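Local atomic coordinates of ethyl acetate hydrolase (Pseudomonas veronii, PDB entry 5EFZ), a protein that hydrolyses ethyl acetate to ethanol and acetate, a step in the bacterial degradation of short-chain methyl ketones such as 2-butanone. Residues 288-293 and 318-323; 164-169 and 292-297. All blocks are in the same frame, centred on the assembly; numbering follows the deposited sequence.

Contact 1 of 2, residues 288-293 and 318-323; sequences KALGRI and KMIPNS. With EDO (1,2-ethanediol), chain H.
L290 and I320 meet where helix 286-290 and the turn L290 to I293 face the loop 318-323, and the pair illustrates how a helical segment and an irregular loop can be joined by apolar packing. The tightly packed part is formed by three buried side chains, L290, I293 and I320. CB of L290 lies 4.0 Å from CG1 of I320. I320 faces I293 with its other branch: its CG2 methyl lies 4.0 Å from CD1 of I293 and is equally near that residue's CG2. This division of labour follows from the first torsion of I320 (chi1 -55°), which sets CG1 beside the backbone N and CG2 anti to it, one branch for each partner. Were I320 cut back to an alanine, L290 and I293 would probably lose the two branches they pack on, opening a gap between turn and loop.

On the solvent side exposed residues take over, and the ring of P321 lies against backbone oxygens rather than side chains, with CD 3.5 Å from O of L290 and CG 3.7 Å from O of I293. M319 contributes mainly its CB, 3.9 Å from CD1 of L290, since the extended chain beyond leads away. K318 reaches outward to a 1,2-ethanediol molecule, probably from the crystallisation liquor, its NZ bonded to O1 at 2.8 Å. The loop also braces itself: OG of S323 donates to O of I320 (2.6 Å) within the type II turn I320 to S323, and is bonded to NE2 of Q317 as well.

Against the apolar cluster lies helix 152-163, where A161 and V162 touch I293 and Y158 touches I320. V299 of strand 296-300 also packs on I320, so the contact joins the loop ahead of strand 324-325 to the layer beside the central sheet.

Contact 2 of 2, residues 164-169 and 292-297; sequences YPDFVK and RIKAKT
P165 and K294 begin the contact through a shared water, and the segments they belong to show how a loop and the start of a strand can be fastened by several kinds of force at once. Polar links come first. Water 1 donates to O of P165 and accepts from N of K294 at 2.9 Å, bridging the two backbones. Farther along they close up, and N of K296 donates to O of K169 (3.1 Å, 150° at the hydrogen), approaching from above the carbonyl plane.

The charged link is at the exposed edge. NZ of K294 reaches the syn lone pair of OD1 of D166 at 2.6 Å, a salt bridge made possible by a bend in the lysine chain (chi3 75°) that brings its end to the carboxylate. K169 binds back within its own segment: its NZ donates to the backbone O of D166, in the plane of that carbonyl.

Packing contacts accompany these bonds. CB of P165 sits 3.3 Å from O of R292, whose guanidinium is bound through NH2 to O of V162. On the buried side the CB of A295 lies 3.2 Å from O of V168 and meets CG1 of V168 at 3.8 Å.

After K169 and A295 the two segments continue as strands 170-174 and 296-300, parallel neighbours in the central sheet. The arrangement is thus the entry to a parallel strand pair, as expected of the alpha/beta hydrolase fold, with helix 152-163 leading into the first of the two.

How the contacts relate
Contact 1 and contact 2 share R292 and I293, part of the link between helix 286-290 and strand 296-300, and their centres lie about 9 Å apart. The side chain of I293 serves contact 1, whereas K294 and A295, next in the chain, serve contact 2. The two also touch directly, for O of N322 lies 2.5 Å from NZ of K296, a probable hydrogen bond, and CB of S323 packs at 3.3 Å from O of T297. Together they tie the approaches to strands 170-174, 296-300 and 324-325, successive in the sheet. Both lie away from the inferred catalytic residues S151, D305 and H334, and so concern the scaffold.

Contact 1 of 2, residues 288-293 and 318-323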
ATOM      1  N   LYS A 288     -23.778  16.776  -7.390  1.00 26.97           N
ATOM      2  CA  LYS A 288     -24.742  17.018  -8.467  1.00 29.76           C
ATOM      3  C   LYS A 288     -24.794  15.852  -9.448  1.00 27.47           C
ATOM      4  O   LYS A 288     -25.873  15.442  -9.874  1.00 27.60           O
ATOM      5  CB  LYS A 288     -24.399  18.297  -9.225  1.00 34.84           C
ATOM      6  CG  LYS A 288     -25.463  18.688 -10.204  1.00 41.44           C
ATOM      7  CD  LYS A 288     -25.134  19.982 -10.912  1.00 48.13           C
ATOM      8  CE  LYS A 288     -26.172  20.286 -11.983  1.00 54.91           C
ATOM      9  NZ  LYS A 288     -25.828  21.518 -12.773  1.00 59.19           N
ATOM     10  N   ALA A 289     -23.626  15.328  -9.808  1.00 24.00           N
ATOM     11  CA  ALA A 289     -23.529  14.163 -10.689  1.00 23.34           C
ATOM     12  C   ALA A 289     -24.172  12.922 -10.083  1.00 26.16           C
ATOM     13  O   ALA A 289     -24.945  12.233 -10.751  1.00 26.36           O
ATOM     14  CB  ALA A 289     -22.051  13.855 -11.019  1.00 21.24           C
ATOM     15  N   LEU A 290     -23.812  12.599  -8.839  1.00 22.07           N
ATOM     16  CA  LEU A 290     -24.382  11.421  -8.196  1.00 22.79           C
ATOM     17  C   LEU A 290     -25.882  11.593  -7.909  1.00 23.57           C
ATOM     18  O   LEU A 290     -26.622  10.606  -7.850  1.00 24.44           O
ATOM     19  CB  LEU A 290     -23.634  11.094  -6.892  1.00 21.36           C
ATOM     20  CG  LEU A 290     -22.188  10.654  -7.137  1.00 20.63           C
ATOM     21  CD1 LEU A 290     -21.449  10.360  -5.810  1.00 22.51           C
ATOM     22  CD2 LEU A 290     -22.096   9.432  -8.078  1.00 19.09           C
ATOM     23  N   GLY A 291     -26.313  12.835  -7.722  1.00 24.77           N
ATOM     24  CA  GLY A 291     -27.726  13.141  -7.518  1.00 25.98           C
ATOM     25  C   GLY A 291     -28.581  12.860  -8.743  1.00 28.84           C
ATOM     26  O   GLY A 291     -29.814  12.763  -8.629  1.00 29.94           O
ATOM     27  N   ARG A 292     -27.946  12.749  -9.915  1.00 26.06           N
ATOM     28  CA  ARG A 292     -28.645  12.397 -11.168  1.00 29.47           C
ATOM     29  C   ARG A 292     -29.042  10.910 -11.242  1.00 26.41           C
ATOM     30  O   ARG A 292     -29.890  10.522 -12.059  1.00 25.39           O
ATOM     31  CB  ARG A 292     -27.759  12.724 -12.386  1.00 32.71           C
ATOM     32  CG  ARG A 292     -27.750  14.189 -12.758  1.00 41.02           C
ATOM     33  CD  ARG A 292     -26.646  14.533 -13.765  1.00 46.94           C
ATOM     34  NE  ARG A 292     -26.594  13.632 -14.915  1.00 51.60           N
ATOM     35  CZ  ARG A 292     -26.077  13.962 -16.099  1.00 55.91           C
ATOM     36  NH1 ARG A 292     -25.599  15.192 -16.307  1.00 56.61           N
ATOM     37  NH2 ARG A 292     -26.071  13.075 -17.091  1.00 56.24           N
ATOM     38  N   ILE A 293     -28.410  10.084 -10.420  1.00 23.93           N
ATOM     39  CA  ILE A 293     -28.612   8.649 -10.513  1.00 22.10           C
ATOM     40  C   ILE A 293     -30.047   8.286 -10.126  1.00 23.65           C
ATOM     41  O   ILE A 293     -30.512   8.678  -9.072  1.00 23.21           O
ATOM     42  CB  ILE A 293     -27.620   7.887  -9.621  1.00 21.35           C
ATOM     43  CG1 ILE A 293     -26.197   8.103 -10.144  1.00 18.25           C
ATOM     44  CG2 ILE A 293     -28.024   6.406  -9.566  1.00 20.98           C
ATOM     45  CD1 ILE A 293     -25.133   7.399  -9.302  1.00 16.79           C
ATOM     46  N   LYS A 318     -23.363   8.202   0.316  1.00 21.40           N
ATOM     47  CA  LYS A 318     -24.186   9.194   0.996  1.00 25.56           C
ATOM     48  C   LYS A 318     -24.779  10.207   0.047  1.00 25.01           C
ATOM     49  O   LYS A 318     -25.756  10.858   0.389  1.00 24.55           O
ATOM     50  CB  LYS A 318     -23.363   9.906   2.072  1.00 27.64           C
ATOM     51  CG  LYS A 318     -23.008   8.999   3.251  1.00 31.18           C
ATOM     52  CD  LYS A 318     -22.272   9.789   4.325  1.00 36.08           C
ATOM     53  CE  LYS A 318     -21.811   8.908   5.473  1.00 39.13           C
ATOM     54  NZ  LYS A 318     -20.845   9.691   6.319  1.00 43.92           N
ATOM     55  N   MET A 319     -24.191  10.342  -1.145  1.00 22.10           N
ATOM     56  CA  MET A 319     -24.644  11.312  -2.150  1.00 24.15           C
ATOM     57  C   MET A 319     -25.557  10.712  -3.237  1.00 24.14           C
ATOM     58  O   MET A 319     -26.029  11.427  -4.132  1.00 24.99           O
ATOM     59  CB  MET A 319     -23.430  11.978  -2.828  1.00 26.91           C
ATOM     60  CG  MET A 319     -22.633  12.899  -1.902  1.00 28.61           C
ATOM     61  SD  MET A 319     -21.206  13.589  -2.774  1.00 36.81           S
ATOM     62  CE  MET A 319     -20.548  14.689  -1.524  1.00 85.77           C
ATOM     63  N   ILE A 320     -25.787   9.405  -3.167  1.00 21.44           N
ATOM     64  CA  ILE A 320     -26.597   8.714  -4.182  1.00 21.95           C
ATOM     65  C   ILE A 320     -28.007   8.422  -3.638  1.00 23.50           C
ATOM     66  O   ILE A 320     -28.178   7.630  -2.711  1.00 25.04           O
ATOM     67  CB  ILE A 320     -25.951   7.387  -4.625  1.00 22.22           C
ATOM     68  CG1 ILE A 320     -24.515   7.627  -5.112  1.00 22.81           C
ATOM     69  CG2 ILE A 320     -26.782   6.746  -5.731  1.00 22.00           C
ATOM     70  CD1 ILE A 320     -23.731   6.325  -5.385  1.00 21.81           C
ATOM     71  N   PRO A 321     -29.029   9.055  -4.220  1.00 26.21           N
ATOM     72  CA  PRO A 321     -30.363   8.863  -3.624  1.00 31.44           C
ATOM     73  C   PRO A 321     -30.863   7.444  -3.859  1.00 35.72           C
ATOM     74  O   PRO A 321     -30.434   6.896  -4.864  1.00 38.06           O
ATOM     75  CB  PRO A 321     -31.228   9.879  -4.364  1.00 33.50           C
ATOM     76  CG  PRO A 321     -30.515  10.129  -5.658  1.00 31.78           C
ATOM     77  CD  PRO A 321     -29.044   9.941  -5.399  1.00 26.36           C
ATOM     78  N   ASN A 322     -31.656   6.859  -2.957  1.00 38.15           N
ATOM     79  CA  ASN A 322     -32.241   5.524  -3.191  1.00 43.72           C
ATOM     80  C   ASN A 322     -31.256   4.378  -2.870  1.00 42.04           C
ATOM     81  O   ASN A 322     -31.651   3.222  -2.755  1.00 50.51           O
ATOM     82  CB  ASN A 322     -32.733   5.426  -4.660  1.00 59.75           C
ATOM     83  CG  ASN A 322     -33.679   4.274  -4.916  1.00 60.93           C
ATOM     84  OD1 ASN A 322     -34.139   3.598  -3.993  1.00 61.40           O
ATOM     85  ND2 ASN A 322     -33.963   4.033  -6.199  1.00 59.28           N
ATOM     86  N   SER A 323     -29.985   4.709  -2.683  1.00 31.22           N
ATOM     87  CA  SER A 323     -28.912   3.711  -2.626  1.00 24.64           C
ATOM     88  C   SER A 323     -28.767   3.021  -1.270  1.00 24.32           C
ATOM     89  O   SER A 323     -29.362   3.442  -0.281  1.00 22.82           O
ATOM     90  CB  SER A 323     -27.580   4.364  -2.996  1.00 25.11           C
ATOM     91  OG  SER A 323     -27.168   5.296  -2.002  1.00 23.17           O
TER
HETATM   92  C1  EDO H 402     -17.296   8.958   5.054  1.00 49.04           C
HETATM   93  O1  EDO H 402     -18.460   9.791   4.908  1.00 49.14           O
HETATM   94  C2  EDO H 402     -17.049   8.671   6.532  1.00 50.26           C
HETATM   95  O2  EDO H 402     -16.220   7.500   6.651  1.00 49.46           O

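Contact 2 of 2, residues 164-169 and 292-297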
ATOM      1  N   TYR A 164     -26.618   7.950 -18.381  1.00 23.26           N
ATOM      2  CA  TYR A 164     -27.909   7.519 -18.889  1.00 24.96           C
ATOM      3  C   TYR A 164     -28.857   7.086 -17.762  1.00 25.56           C
ATOM      4  O   TYR A 164     -29.161   5.893 -17.607  1.00 26.93           O
ATOM      5  CB  TYR A 164     -27.723   6.372 -19.878  1.00 25.63           C
ATOM      6  CG  TYR A 164     -26.794   6.655 -21.029  1.00 26.22           C
ATOM      7  CD1 TYR A 164     -25.544   6.060 -21.090  1.00 25.89           C
ATOM      8  CD2 TYR A 164     -27.181   7.484 -22.074  1.00 28.62           C
ATOM      9  CE1 TYR A 164     -24.703   6.285 -22.133  1.00 28.73           C
ATOM     10  CE2 TYR A 164     -26.326   7.725 -23.141  1.00 30.50           C
ATOM     11  CZ  TYR A 164     -25.091   7.124 -23.153  1.00 30.64           C
ATOM     12  OH  TYR A 164     -24.235   7.337 -24.194  1.00 34.16           O
ATOM     13  N   PRO A 165     -29.330   8.049 -16.966  1.00 25.09           N
ATOM     14  CA  PRO A 165     -29.938   7.616 -15.697  1.00 26.31           C
ATOM     15  C   PRO A 165     -31.213   6.786 -15.825  1.00 26.91           C
ATOM     16  O   PRO A 165     -31.413   5.884 -15.016  1.00 26.24           O
ATOM     17  CB  PRO A 165     -30.213   8.933 -14.965  1.00 30.30           C
ATOM     18  CG  PRO A 165     -30.023  10.009 -15.956  1.00 31.96           C
ATOM     19  CD  PRO A 165     -29.164   9.507 -17.052  1.00 27.03           C
ATOM     20  N   ASP A 166     -32.050   7.055 -16.815  1.00 24.97           N
ATOM     21  CA  ASP A 166     -33.232   6.213 -17.029  1.00 27.06           C
ATOM     22  C   ASP A 166     -32.927   4.810 -17.596  1.00 27.01           C
ATOM     23  O   ASP A 166     -33.683   3.851 -17.402  1.00 26.56           O
ATOM     24  CB  ASP A 166     -34.200   6.926 -17.981  1.00 31.03           C
ATOM     25  CG  ASP A 166     -34.950   8.063 -17.301  1.00 38.31           C
ATOM     26  OD1 ASP A 166     -35.487   7.857 -16.187  1.00 38.73           O
ATOM     27  OD2 ASP A 166     -34.984   9.167 -17.869  1.00 42.14           O
ATOM     28  N   PHE A 167     -31.819   4.696 -18.300  1.00 26.33           N
ATOM     29  CA  PHE A 167     -31.452   3.458 -18.963  1.00 24.25           C
ATOM     30  C   PHE A 167     -31.079   2.377 -17.930  1.00 22.53           C
ATOM     31  O   PHE A 167     -31.297   1.186 -18.156  1.00 22.42           O
ATOM     32  CB  PHE A 167     -30.268   3.744 -19.905  1.00 24.73           C
ATOM     33  CG  PHE A 167     -30.121   2.778 -21.061  1.00 23.95           C
ATOM     34  CD1 PHE A 167     -29.440   1.571 -20.901  1.00 24.51           C
ATOM     35  CD2 PHE A 167     -30.609   3.111 -22.317  1.00 25.61           C
ATOM     36  CE1 PHE A 167     -29.255   0.691 -22.008  1.00 24.69           C
ATOM     37  CE2 PHE A 167     -30.445   2.249 -23.414  1.00 26.62           C
ATOM     38  CZ  PHE A 167     -29.764   1.038 -23.255  1.00 24.52           C
ATOM     39  N   VAL A 168     -30.494   2.801 -16.807  1.00 20.69           N
ATOM     40  CA  VAL A 168     -29.943   1.871 -15.830  1.00 21.96           C
ATOM     41  C   VAL A 168     -30.955   1.689 -14.697  1.00 21.79           C
ATOM     42  O   VAL A 168     -31.186   2.612 -13.910  1.00 21.43           O
ATOM     43  CB  VAL A 168     -28.567   2.385 -15.298  1.00 19.54           C
ATOM     44  CG1 VAL A 168     -27.940   1.406 -14.287  1.00 17.88           C
ATOM     45  CG2 VAL A 168     -27.604   2.662 -16.491  1.00 17.25           C
ATOM     46  N   LYS A 169     -31.584   0.516 -14.632  1.00 18.84           N
ATOM     47  CA  LYS A 169     -32.622   0.318 -13.604  1.00 22.14           C
ATOM     48  C   LYS A 169     -32.009   0.010 -12.232  1.00 20.59           C
ATOM     49  O   LYS A 169     -32.616   0.347 -11.198  1.00 19.25           O
ATOM     50  CB  LYS A 169     -33.594  -0.797 -14.011  1.00 23.80           C
ATOM     51  CG  LYS A 169     -34.309  -0.550 -15.353  1.00 25.11           C
ATOM     52  CD  LYS A 169     -34.953   0.846 -15.356  1.00 27.10           C
ATOM     53  CE  LYS A 169     -35.728   1.099 -16.641  1.00 28.72           C
ATOM     54  NZ  LYS A 169     -36.357   2.460 -16.703  1.00 30.07           N
ATOM     55  N   ARG A 292     -27.946  12.749  -9.915  1.00 26.06           N
ATOM     56  CA  ARG A 292     -28.645  12.397 -11.168  1.00 29.47           C
ATOM     57  C   ARG A 292     -29.042  10.910 -11.242  1.00 26.41           C
ATOM     58  O   ARG A 292     -29.890  10.522 -12.059  1.00 25.39           O
ATOM     59  CB  ARG A 292     -27.759  12.724 -12.386  1.00 32.71           C
ATOM     60  CG  ARG A 292     -27.750  14.189 -12.758  1.00 41.02           C
ATOM     61  CD  ARG A 292     -26.646  14.533 -13.765  1.00 46.94           C
ATOM     62  NE  ARG A 292     -26.594  13.632 -14.915  1.00 51.60           N
ATOM     63  CZ  ARG A 292     -26.077  13.962 -16.099  1.00 55.91           C
ATOM     64  NH1 ARG A 292     -25.599  15.192 -16.307  1.00 56.61           N
ATOM     65  NH2 ARG A 292     -26.071  13.075 -17.091  1.00 56.24           N
ATOM     66  N   ILE A 293     -28.410  10.084 -10.420  1.00 23.93           N
ATOM     67  CA  ILE A 293     -28.612   8.649 -10.513  1.00 22.10           C
ATOM     68  C   ILE A 293     -30.047   8.286 -10.126  1.00 23.65           C
ATOM     69  O   ILE A 293     -30.512   8.678  -9.072  1.00 23.21           O
ATOM     70  CB  ILE A 293     -27.620   7.887  -9.621  1.00 21.35           C
ATOM     71  CG1 ILE A 293     -26.197   8.103 -10.144  1.00 18.25           C
ATOM     72  CG2 ILE A 293     -28.024   6.406  -9.566  1.00 20.98           C
ATOM     73  CD1 ILE A 293     -25.133   7.399  -9.302  1.00 16.79           C
ATOM     74  N   LYS A 294     -30.750   7.570 -11.005  1.00 24.26           N
ATOM     75  CA  LYS A 294     -32.092   7.069 -10.713  1.00 26.62           C
ATOM     76  C   LYS A 294     -32.109   5.565 -10.405  1.00 26.59           C
ATOM     77  O   LYS A 294     -33.081   5.047  -9.820  1.00 25.05           O
ATOM     78  CB  LYS A 294     -33.027   7.356 -11.895  1.00 26.55           C
ATOM     79  CG  LYS A 294     -33.239   8.848 -12.125  1.00 32.13           C
ATOM     80  CD  LYS A 294     -34.083   9.139 -13.353  1.00 34.61           C
ATOM     81  CE  LYS A 294     -35.523   8.849 -13.128  1.00 40.95           C
ATOM     82  NZ  LYS A 294     -36.335   9.359 -14.276  1.00 44.82           N
ATOM     83  N   ALA A 295     -31.050   4.872 -10.815  1.00 23.72           N
ATOM     84  CA  ALA A 295     -30.918   3.428 -10.598  1.00 23.69           C
ATOM     85  C   ALA A 295     -30.968   3.083  -9.127  1.00 22.14           C
ATOM     86  O   ALA A 295     -30.359   3.776  -8.313  1.00 22.85           O
ATOM     87  CB  ALA A 295     -29.581   2.891 -11.183  1.00 19.22           C
ATOM     88  N   LYS A 296     -31.644   1.987  -8.790  1.00 20.68           N
ATOM     89  CA  LYS A 296     -31.476   1.396  -7.453  1.00 19.22           C
ATOM     90  C   LYS A 296     -30.058   0.920  -7.339  1.00 18.49           C
ATOM     91  O   LYS A 296     -29.628   0.017  -8.079  1.00 19.71           O
ATOM     92  CB  LYS A 296     -32.469   0.239  -7.230  1.00 21.67           C
ATOM     93  CG  LYS A 296     -32.426  -0.406  -5.819  1.00 33.92           C
ATOM     94  CD  LYS A 296     -32.829   0.604  -4.756  1.00 37.33           C
ATOM     95  CE  LYS A 296     -32.657   0.060  -3.324  1.00 41.78           C
ATOM     96  NZ  LYS A 296     -32.926   1.101  -2.267  1.00 41.11           N
ATOM     97  N   THR A 297     -29.292   1.517  -6.424  1.00 18.56           N
ATOM     98  CA  THR A 297     -27.844   1.291  -6.417  1.00 18.45           C
ATOM     99  C   THR A 297     -27.293   0.704  -5.109  1.00 16.84           C
ATOM    100  O   THR A 297     -27.587   1.217  -4.029  1.00 20.83           O
ATOM    101  CB  THR A 297     -27.098   2.630  -6.688  1.00 22.76           C
ATOM    102  OG1 THR A 297     -27.593   3.204  -7.901  1.00 22.33           O
ATOM    103  CG2 THR A 297     -25.595   2.415  -6.798  1.00 22.79           C
TER
HETATM  104  O   HOH W   1     -29.402   6.018 -13.010  1.00 20.61           O